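Local atomic coordinates of chitinase (Thermococcus chitonophagus, PDB entry 5XSW), a protein that probably hydrolyses internal glycosidic bonds of chitin, this chain being the C-terminal portion of a longer chitinase, seen here with a bound N-acetylglucosamine glycan. Residues A[300-305]-A[338-343]; A[307-312]-A[479-484]; A[313-318]-A[330-335]. All coordinates share one frame; numbering follows the deposited sequence.

Interaction 1 (A[300-305]-A[338-343]); sequences LTMERE and RGVGAI. With NAG (2-acetamido-2-deoxy-beta-D-glucopyranose), chain D; PO4 (phosphate ion), chain E.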
loop_
_atom_site.group_PDB
_atom_site.type_symbol
_atom_site.label_atom_id
_atom_site.label_comp_id
_atom_site.label_asym_id
_atom_site.label_seq_id
_atom_site.Cartn_x
_atom_site.Cartn_y
_atom_site.Cartn_z
ATOM N N LEU A 300 3.085 -12.081 4.028
ATOM C CA LEU A 300 4.198 -12.596 4.809
ATOM C C LEU A 300 5.365 -12.986 3.911
ATOM O O LEU A 300 6.516 -12.708 4.204
ATOM C CB LEU A 300 3.744 -13.786 5.637
ATOM C CG LEU A 300 2.748 -13.439 6.736
ATOM C CD1 LEU A 300 1.932 -14.651 7.135
ATOM C CD2 LEU A 300 3.480 -12.858 7.923
ATOM N N THR A 301 5.034 -13.597 2.788
ATOM C CA THR A 301 6.019 -14.028 1.822
ATOM C C THR A 301 6.777 -12.817 1.308
ATOM O O THR A 301 7.975 -12.868 1.128
ATOM C CB THR A 301 5.360 -14.774 0.655
ATOM O OG1 THR A 301 4.854 -16.021 1.126
ATOM C CG2 THR A 301 6.350 -15.015 -0.465
ATOM N N MET A 302 6.063 -11.719 1.115
ATOM C CA MET A 302 6.662 -10.505 0.613
ATOM C C MET A 302 7.753 -10.025 1.562
ATOM O O MET A 302 8.798 -9.606 1.120
ATOM C CB MET A 302 5.605 -9.415 0.449
ATOM C CG MET A 302 6.164 -8.044 0.110
ATOM S SD MET A 302 6.664 -7.087 1.551
ATOM C CE MET A 302 5.076 -6.529 2.154
ATOM N N GLU A 303 7.514 -10.102 2.861
ATOM C CA GLU A 303 8.521 -9.659 3.807
ATOM C C GLU A 303 9.789 -10.495 3.662
ATOM O O GLU A 303 10.882 -9.962 3.585
ATOM C CB GLU A 303 8.011 -9.802 5.235
ATOM C CG GLU A 303 6.721 -9.076 5.552
ATOM C CD GLU A 303 6.217 -9.407 6.937
ATOM O OE1 GLU A 303 7.052 -9.550 7.837
ATOM O OE2 GLU A 303 5.003 -9.541 7.121
ATOM N N ARG A 304 9.613 -11.807 3.584
ATOM C CA ARG A 304 10.729 -12.728 3.482
ATOM C C ARG A 304 11.499 -12.523 2.195
ATOM O O ARG A 304 12.713 -12.475 2.209
ATOM C CB ARG A 304 10.235 -14.169 3.575
ATOM C CG ARG A 304 11.328 -15.204 3.758
ATOM C CD ARG A 304 10.775 -16.469 4.377
ATOM N NE ARG A 304 11.742 -17.551 4.482
ATOM C CZ ARG A 304 11.934 -18.476 3.555
ATOM N NH1 ARG A 304 11.247 -18.451 2.428
ATOM N NH2 ARG A 304 12.825 -19.428 3.751
ATOM N N GLU A 305 10.772 -12.365 1.096
ATOM C CA GLU A 305 11.363 -12.086 -0.210
ATOM C C GLU A 305 12.121 -10.772 -0.211
ATOM O O GLU A 305 13.200 -10.654 -0.850
ATOM C CB GLU A 305 10.314 -12.073 -1.343
ATOM C CG GLU A 305 9.667 -13.493 -1.695
ATOM C CD GLU A 305 10.451 -14.299 -2.769
ATOM O OE1 GLU A 305 11.477 -13.773 -3.258
ATOM O OE2 GLU A 305 9.987 -15.417 -3.183
ATOM N N ARG A 338 4.221 -4.384 12.413
ATOM C CA ARG A 338 4.789 -3.014 12.467
ATOM C C ARG A 338 5.350 -2.535 11.131
ATOM O O ARG A 338 5.724 -1.386 11.008
ATOM C CB ARG A 338 5.872 -2.950 13.541
ATOM C CG ARG A 338 5.397 -3.155 14.977
ATOM C CD ARG A 338 4.318 -2.202 15.523
ATOM N NE ARG A 338 4.546 -0.793 15.214
ATOM C CZ ARG A 338 5.345 0.033 15.881
ATOM N NH1 ARG A 338 6.034 -0.394 16.933
ATOM N NH2 ARG A 338 5.420 1.313 15.506
ATOM N N GLY A 339 5.415 -3.414 10.131
ATOM C CA GLY A 339 5.792 -3.063 8.770
ATOM C C GLY A 339 7.275 -3.378 8.471
ATOM O O GLY A 339 8.098 -3.533 9.383
ATOM N N VAL A 340 7.641 -3.437 7.211
ATOM C CA VAL A 340 9.046 -3.754 6.870
ATOM C C VAL A 340 10.001 -2.596 7.164
ATOM O O VAL A 340 11.234 -2.810 7.293
ATOM C CB VAL A 340 9.183 -4.180 5.381
ATOM C CG1 VAL A 340 8.372 -5.438 5.104
ATOM C CG2 VAL A 340 8.750 -3.039 4.422
ATOM N N GLY A 341 9.466 -1.363 7.256
ATOM C CA GLY A 341 10.288 -0.211 7.687
ATOM C C GLY A 341 10.781 -0.453 9.108
ATOM O O GLY A 341 11.956 -0.227 9.458
ATOM N N ALA A 342 9.891 -0.970 9.944
ATOM C CA ALA A 342 10.232 -1.233 11.357
ATOM C C ALA A 342 11.258 -2.368 11.476
ATOM O O ALA A 342 12.149 -2.291 12.315
ATOM C CB ALA A 342 8.996 -1.589 12.174
ATOM N N ILE A 343 11.148 -3.390 10.630
ATOM C CA ILE A 343 12.245 -4.426 10.585
ATOM C C ILE A 343 13.587 -3.770 10.228
ATOM O O ILE A 343 14.616 -3.984 10.878
ATOM C CB ILE A 343 11.973 -5.539 9.532
ATOM C CG1 ILE A 343 10.796 -6.445 9.965
ATOM C CG2 ILE A 343 13.288 -6.428 9.335
ATOM C CD1 ILE A 343 10.430 -7.485 8.782
HETATM C C1 NAG D . 4.654 5.585 17.983
HETATM C C2 NAG D . 5.254 4.792 16.840
HETATM C C3 NAG D . 4.363 4.873 15.639
HETATM C C4 NAG D . 2.963 4.471 15.927
HETATM C C5 NAG D . 2.416 5.300 17.030
HETATM C C6 NAG D . 0.986 4.796 17.376
HETATM C C7 NAG D . 7.714 4.629 16.441
HETATM C C8 NAG D . 9.053 5.313 16.094
HETATM N N2 NAG D . 6.528 5.411 16.534
HETATM O O3 NAG D . 4.888 4.089 14.561
HETATM O O4 NAG D . 2.119 4.775 14.755
HETATM O O5 NAG D . 3.258 5.153 18.224
HETATM O O6 NAG D . 0.590 5.588 18.471
HETATM O O7 NAG D . 7.629 3.417 16.552
HETATM P P PO4 E . 4.459 -2.725 4.591
HETATM O O1 PO4 E . 2.976 -2.743 4.648
HETATM O O2 PO4 E . 5.063 -3.427 3.405
HETATM O O3 PO4 E . 4.851 -1.272 4.613
HETATM O O4 PO4 E . 5.135 -3.431 5.689
#
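A helix start packed on the flank of a long helix defines this contact: Val340, the first residue of helix 340-346, meets Met302 and Glu303 of helix 288-311. Val340 CG1 lies 4.0 Å from Glu303 CG, so the methylene part of the acid does the touching. The same methyl is 4.3 Å from Met302 SD. With CG anti to the carbonyl carbon and the chain extended beyond it, Glu303 passes Val340 and ends with OE1 4.1 Å from Ile343 CD1, the two side chains at about a right angle. No hydrogen bond crosses between the segments.

Gly339 leaves helix 327-338 with a positive phi of 99° and occupies the N-cap of helix 340-346. Here Val340 N donates a 2.9 Å hydrogen bond to phosphate O4, while Met302 CE lies 3.3 Å from phosphate O2. The ion probably comes from the crystallisation liquor. Arg338, outside the packing, donates a hydrogen bond from NH2 to NAG O7 at 3.2 Å (N-H...O 164°); NAG O3 lies nearer, 3.0 Å from NH2, at the guanidinium edge and in its plane. Glu213, Gln251 and Phe371 of the second subunit bind this sugar, which is thus held across the subunit boundary.

Asn256, Gln259 and Tyr263 of helix 254-263 pack on Met302, Tyr336 of helix 327-338 on Glu303, and Ser254 of the second subunit on Val340.

Interaction 2 (A[307-312]-A[479-484]); sequences LYAAVG and YHARNY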
loop_
_atom_site.group_PDB
_atom_site.type_symbol
_atom_site.label_atom_id
_atom_site.label_comp_id
_atom_site.label_asym_id
_atom_site.label_seq_id
_atom_site.Cartn_x
_atom_site.Cartn_y
_atom_site.Cartn_z
ATOM N N LEU A 307 13.563 -9.245 2.416
ATOM C CA LEU A 307 14.777 -9.439 3.209
ATOM C C LEU A 307 15.834 -10.146 2.341
ATOM O O LEU A 307 16.983 -9.698 2.228
ATOM C CB LEU A 307 14.470 -10.219 4.468
ATOM C CG LEU A 307 13.795 -9.329 5.553
ATOM C CD1 LEU A 307 13.144 -10.105 6.671
ATOM C CD2 LEU A 307 14.730 -8.237 6.150
ATOM N N TYR A 308 15.449 -11.254 1.746
ATOM C CA TYR A 308 16.372 -11.993 0.882
ATOM C C TYR A 308 16.907 -11.147 -0.238
ATOM O O TYR A 308 18.105 -11.250 -0.561
ATOM C CB TYR A 308 15.693 -13.222 0.275
ATOM C CG TYR A 308 15.820 -14.525 1.084
ATOM C CD1 TYR A 308 16.994 -15.316 0.992
ATOM C CD2 TYR A 308 14.761 -15.007 1.830
ATOM C CE1 TYR A 308 17.100 -16.543 1.675
ATOM C CE2 TYR A 308 14.829 -16.253 2.508
ATOM C CZ TYR A 308 16.047 -17.015 2.401
ATOM O OH TYR A 308 16.145 -18.227 3.044
ATOM N N ALA A 309 16.047 -10.353 -0.886
ATOM C CA ALA A 309 16.504 -9.518 -2.023
ATOM C C ALA A 309 17.533 -8.499 -1.588
ATOM O O ALA A 309 18.361 -8.052 -2.400
ATOM C CB ALA A 309 15.349 -8.775 -2.691
ATOM N N ALA A 310 17.438 -8.075 -0.336
ATOM C CA ALA A 310 18.328 -7.034 0.158
ATOM C C ALA A 310 19.630 -7.597 0.700
ATOM O O ALA A 310 20.648 -6.951 0.621
ATOM C CB ALA A 310 17.654 -6.235 1.295
ATOM N N VAL A 311 19.575 -8.730 1.384
ATOM C CA VAL A 311 20.786 -9.161 2.112
ATOM C C VAL A 311 21.420 -10.442 1.509
ATOM O O VAL A 311 22.510 -10.841 1.918
ATOM C CB VAL A 311 20.504 -9.362 3.609
ATOM C CG1 VAL A 311 19.806 -8.118 4.180
ATOM C CG2 VAL A 311 19.688 -10.590 3.862
ATOM N N GLY A 312 20.756 -11.038 0.522
ATOM C CA GLY A 312 21.210 -12.244 -0.142
ATOM C C GLY A 312 21.649 -13.351 0.797
ATOM O O GLY A 312 20.918 -13.756 1.724
ATOM N N TYR A 479 12.215 0.005 -6.818
ATOM C CA TYR A 479 12.780 1.062 -5.980
ATOM C C TYR A 479 12.780 0.681 -4.526
ATOM O O TYR A 479 13.693 1.013 -3.778
ATOM C CB TYR A 479 12.007 2.391 -6.167
ATOM C CG TYR A 479 11.979 2.807 -7.601
ATOM C CD1 TYR A 479 13.140 3.245 -8.259
ATOM C CD2 TYR A 479 10.814 2.716 -8.319
ATOM C CE1 TYR A 479 13.094 3.589 -9.633
ATOM C CE2 TYR A 479 10.760 3.040 -9.641
ATOM C CZ TYR A 479 11.906 3.494 -10.291
ATOM O OH TYR A 479 11.772 3.822 -11.645
ATOM N N HIS A 480 11.762 -0.041 -4.100
ATOM C CA HIS A 480 11.723 -0.373 -2.689
ATOM C C HIS A 480 12.852 -1.364 -2.295
ATOM O O HIS A 480 13.595 -1.155 -1.345
ATOM C CB HIS A 480 10.379 -1.016 -2.329
ATOM C CG HIS A 480 10.175 -1.139 -0.859
ATOM N ND1 HIS A 480 9.392 -2.117 -0.290
ATOM C CD2 HIS A 480 10.603 -0.355 0.156
ATOM C CE1 HIS A 480 9.376 -1.955 1.023
ATOM N NE2 HIS A 480 10.137 -0.910 1.321
ATOM N N ALA A 481 12.971 -2.447 -3.044
ATOM C CA ALA A 481 13.981 -3.470 -2.717
ATOM C C ALA A 481 15.404 -2.947 -2.972
ATOM O O ALA A 481 16.307 -3.279 -2.207
ATOM C CB ALA A 481 13.706 -4.776 -3.523
ATOM N N ARG A 482 15.619 -2.117 -3.998
ATOM C CA ARG A 482 16.994 -1.570 -4.154
ATOM C C ARG A 482 17.370 -0.628 -3.011
ATOM O O ARG A 482 18.534 -0.486 -2.730
ATOM C CB ARG A 482 17.183 -0.817 -5.481
ATOM C CG ARG A 482 16.959 -1.705 -6.633
ATOM C CD ARG A 482 17.696 -1.247 -7.824
ATOM N NE ARG A 482 19.078 -1.683 -7.649
ATOM C CZ ARG A 482 20.089 -1.214 -8.349
ATOM N NH1 ARG A 482 19.862 -0.280 -9.260
ATOM N NH2 ARG A 482 21.321 -1.660 -8.099
ATOM N N ASN A 483 16.400 0.005 -2.349
ATOM C CA ASN A 483 16.711 0.993 -1.286
ATOM C C ASN A 483 16.558 0.449 0.141
ATOM O O ASN A 483 16.468 1.220 1.097
ATOM C CB ASN A 483 15.805 2.245 -1.445
ATOM C CG ASN A 483 16.205 3.104 -2.631
ATOM O OD1 ASN A 483 17.113 3.920 -2.515
ATOM N ND2 ASN A 483 15.551 2.912 -3.788
ATOM N N TYR A 484 16.468 -0.873 0.280
ATOM C CA TYR A 484 16.117 -1.496 1.554
ATOM C C TYR A 484 17.419 -2.000 2.191
ATOM O O TYR A 484 18.136 -2.777 1.560
ATOM C CB TYR A 484 15.095 -2.652 1.331
ATOM C CG TYR A 484 14.461 -3.160 2.598
ATOM C CD1 TYR A 484 13.557 -2.362 3.312
ATOM C CD2 TYR A 484 14.768 -4.434 3.091
ATOM C CE1 TYR A 484 12.980 -2.833 4.490
ATOM C CE2 TYR A 484 14.184 -4.924 4.241
ATOM C CZ TYR A 484 13.302 -4.123 4.945
ATOM O OH TYR A 484 12.737 -4.629 6.085
#
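Leu307 meets the Tyr484 ring from its edge, opening a contact of two helix C-termini in which the last turns of helix 288-311 pack on the end of helix 475-482 and the chain just beyond it. Although the CB of Leu307 is directed away, its CD2 methyl comes back to 3.9 Å from Tyr484 CE2, close to the ring plane. Ala309 follows, its CB 4.4 Å from Ala481 CB, a small-to-small pairing between the helices. Ala310 then comes nearest: its CB is 3.5 Å from Tyr484 O and 3.8 Å from Tyr484 CD2, again at the ring edge. The nearest CA atoms across the segments are also those of Ala310 and Tyr484, 6.1 Å apart.

With CG anti to the backbone N (chi1 -168°), Tyr484 lays its CD2-CE2 edge against Ala310 and Leu307. Its hydroxyl is hydrogen-bonded to Val340 O, tying the C-terminal tail to helix 340-346 as well, and Leu306 touches both Ala481 and Tyr484. At the end of helix 475-482, Asn483 turns its amide back on the preceding turn, and ND2 donates a 2.7 Å bond to Tyr479 O with an N-H...O angle of 173°.

Interaction 3 (A[313-318]-A[330-335]); sequences DKYNEF and EIIDFG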
loop_
_atom_site.group_PDB
_atom_site.type_symbol
_atom_site.label_atom_id
_atom_site.label_comp_id
_atom_site.label_asym_id
_atom_site.label_seq_id
_atom_site.Cartn_x
_atom_site.Cartn_y
_atom_site.Cartn_z
ATOM N N ASP A 313 22.878 -13.833 0.572
ATOM C CA ASP A 313 23.411 -15.004 1.291
ATOM C C ASP A 313 23.447 -14.838 2.793
ATOM O O ASP A 313 23.379 -15.804 3.549
ATOM C CB ASP A 313 24.828 -15.325 0.782
ATOM C CG ASP A 313 24.803 -16.087 -0.551
ATOM O OD1 ASP A 313 23.749 -16.720 -0.859
ATOM O OD2 ASP A 313 25.827 -16.050 -1.282
ATOM N N LYS A 314 23.546 -13.602 3.248
ATOM C CA LYS A 314 23.518 -13.360 4.690
ATOM C C LYS A 314 22.234 -13.836 5.378
ATOM O O LYS A 314 22.235 -14.124 6.587
ATOM C CB LYS A 314 23.724 -11.858 4.927
ATOM C CG LYS A 314 24.306 -11.476 6.267
ATOM C CD LYS A 314 24.950 -10.061 6.296
ATOM C CE LYS A 314 25.610 -9.792 7.722
ATOM N NZ LYS A 314 26.308 -8.457 7.996
ATOM N N TYR A 315 21.126 -13.926 4.628
ATOM C CA TYR A 315 19.865 -14.370 5.275
ATOM C C TYR A 315 19.984 -15.819 5.753
ATOM O O TYR A 315 19.685 -16.141 6.889
ATOM C CB TYR A 315 18.673 -14.240 4.300
ATOM C CG TYR A 315 17.303 -14.377 4.957
ATOM C CD1 TYR A 315 16.779 -15.613 5.242
ATOM C CD2 TYR A 315 16.540 -13.222 5.325
ATOM C CE1 TYR A 315 15.492 -15.752 5.839
ATOM C CE2 TYR A 315 15.273 -13.346 5.918
ATOM C CZ TYR A 315 14.751 -14.603 6.165
ATOM O OH TYR A 315 13.511 -14.718 6.750
ATOM N N ASN A 316 20.401 -16.713 4.871
ATOM C CA ASN A 316 20.597 -18.122 5.306
ATOM C C ASN A 316 21.723 -18.273 6.375
ATOM O O ASN A 316 21.651 -19.111 7.263
ATOM C CB ASN A 316 20.902 -19.006 4.081
ATOM C CG ASN A 316 19.684 -19.134 3.164
ATOM O OD1 ASN A 316 18.565 -18.969 3.634
ATOM N ND2 ASN A 316 19.893 -19.385 1.884
ATOM N N GLU A 317 22.704 -17.389 6.307
ATOM C CA GLU A 317 23.766 -17.387 7.313
ATOM C C GLU A 317 23.171 -17.029 8.670
ATOM O O GLU A 317 23.430 -17.688 9.666
ATOM C CB GLU A 317 24.883 -16.424 6.889
ATOM C CG GLU A 317 26.016 -16.353 7.874
ATOM C CD GLU A 317 27.010 -15.223 7.554
ATOM O OE1 GLU A 317 26.755 -14.463 6.593
ATOM O OE2 GLU A 317 28.041 -15.099 8.271
ATOM N N PHE A 318 22.275 -16.033 8.696
ATOM C CA PHE A 318 21.559 -15.719 9.935
ATOM C C PHE A 318 20.718 -16.891 10.447
ATOM O O PHE A 318 20.680 -17.135 11.653
ATOM C CB PHE A 318 20.655 -14.464 9.718
ATOM C CG PHE A 318 19.864 -14.087 10.924
ATOM C CD1 PHE A 318 20.447 -13.355 11.944
ATOM C CD2 PHE A 318 18.566 -14.499 11.053
ATOM C CE1 PHE A 318 19.744 -13.040 13.053
ATOM C CE2 PHE A 318 17.817 -14.171 12.188
ATOM C CZ PHE A 318 18.403 -13.447 13.175
ATOM N N GLU A 330 9.897 -14.614 14.498
ATOM C CA GLU A 330 9.732 -13.371 15.232
ATOM C C GLU A 330 9.884 -12.111 14.324
ATOM O O GLU A 330 9.080 -11.175 14.424
ATOM C CB GLU A 330 10.795 -13.283 16.376
ATOM C CG GLU A 330 10.481 -14.307 17.486
ATOM C CD GLU A 330 11.682 -14.492 18.402
ATOM O OE1 GLU A 330 12.348 -13.489 18.693
ATOM O OE2 GLU A 330 11.953 -15.618 18.809
ATOM N N ILE A 331 10.902 -12.105 13.475
ATOM C CA ILE A 331 11.182 -10.997 12.547
ATOM C C ILE A 331 10.011 -10.842 11.572
ATOM O O ILE A 331 9.474 -9.742 11.344
ATOM C CB ILE A 331 12.453 -11.242 11.775
ATOM C CG1 ILE A 331 13.658 -11.154 12.732
ATOM C CG2 ILE A 331 12.629 -10.200 10.640
ATOM C CD1 ILE A 331 14.987 -11.574 12.115
ATOM N N ILE A 332 9.610 -11.954 10.992
ATOM C CA ILE A 332 8.523 -11.911 10.018
ATOM C C ILE A 332 7.190 -11.472 10.699
ATOM O O ILE A 332 6.469 -10.653 10.134
ATOM C CB ILE A 332 8.320 -13.290 9.310
ATOM C CG1 ILE A 332 9.494 -13.663 8.386
ATOM C CG2 ILE A 332 7.026 -13.319 8.449
ATOM C CD1 ILE A 332 9.929 -12.575 7.396
ATOM N N ASP A 333 6.863 -12.017 11.870
ATOM C CA ASP A 333 5.653 -11.579 12.560
ATOM C C ASP A 333 5.744 -10.092 12.979
ATOM O O ASP A 333 4.784 -9.346 12.887
ATOM C CB ASP A 333 5.398 -12.388 13.812
ATOM C CG ASP A 333 4.104 -12.011 14.454
ATOM O OD1 ASP A 333 3.067 -12.333 13.847
ATOM O OD2 ASP A 333 4.077 -11.312 15.506
ATOM N N PHE A 334 6.890 -9.679 13.495
ATOM C CA PHE A 334 7.046 -8.256 13.833
ATOM C C PHE A 334 6.804 -7.337 12.615
ATOM O O PHE A 334 6.122 -6.325 12.716
ATOM C CB PHE A 334 8.456 -8.018 14.450
ATOM C CG PHE A 334 8.746 -6.564 14.776
ATOM C CD1 PHE A 334 8.136 -5.950 15.876
ATOM C CD2 PHE A 334 9.582 -5.842 13.972
ATOM C CE1 PHE A 334 8.414 -4.608 16.179
ATOM C CE2 PHE A 334 9.903 -4.524 14.268
ATOM C CZ PHE A 334 9.309 -3.892 15.370
ATOM N N GLY A 335 7.361 -7.701 11.466
ATOM C CA GLY A 335 7.241 -6.963 10.223
ATOM C C GLY A 335 5.770 -6.947 9.756
ATOM O O GLY A 335 5.304 -6.032 9.049
#
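Phe318 and Ile331 reach toward each other from opposite directions between helix 313-321 and helix 327-338. Ile331 CD1 sits 3.8 Å from Phe318 CE2 and 4.0 Å from Phe318 CZ, approaching the ring obliquely. Beside this pair, Tyr315 OH lies 4.2 Å from Ile332 CD1, a looser approach. The contact is made by side-chain ends alone, since even the nearest CA atoms, those of Phe318 and Ile331, are 11.7 Å apart. Phe318 has CG anti to the backbone N (chi1 179°), which directs the ring at the opposite helix. Ile331 answers with an extended CG1 branch (chi2 172°), placing CD1 at the front.

In the next shell, Phe349 meets the Phe318 ring with planes at about 55°. Tyr315 stacks on Tyr308, and Leu300 and Phe151 pack on Ile332. Farther along, Asp333 OD2 is hydrogen-bonded to His374 ND1, a residue of the glycan pocket, so helix 327-338 links this packing to the pocket wall.

With no hydrogen bond across and Phe318 meeting Ile331 carbon to carbon, this pair is apolar packing, within a modest 103 Å² buried between the segments; the polar tip of Tyr315 is satisfied by Glu328 OE2, just before the second segment.

How the interactions relate
All three contacts are buried, with centres 9 to 13 Å apart; they join the successive helices from 288-311 to 340-346 and, through interaction 2, the C-terminal end of the chain. Interactions 1 and 2 share helix 288-311 and both reach the second subunit; interaction 3 touches no other chain. Interaction 2 buries most surface between its segments, 198 Å². Their chemistry diverges: interaction 1 sets apolar packing beside a phosphate, with the sugar reached separately by Arg338, interaction 2 relies on alanines and a tyrosine edge, and interaction 3 on an aromatic-aliphatic pair. The Tyr484 hydroxyl connects 1 with 2, Ile343 CD1 packs 3.5 Å from Gly335 CA between 1 and 3, and Tyr308 OH to Asn316 OD1, 2.6 Å, connects 2 with 3.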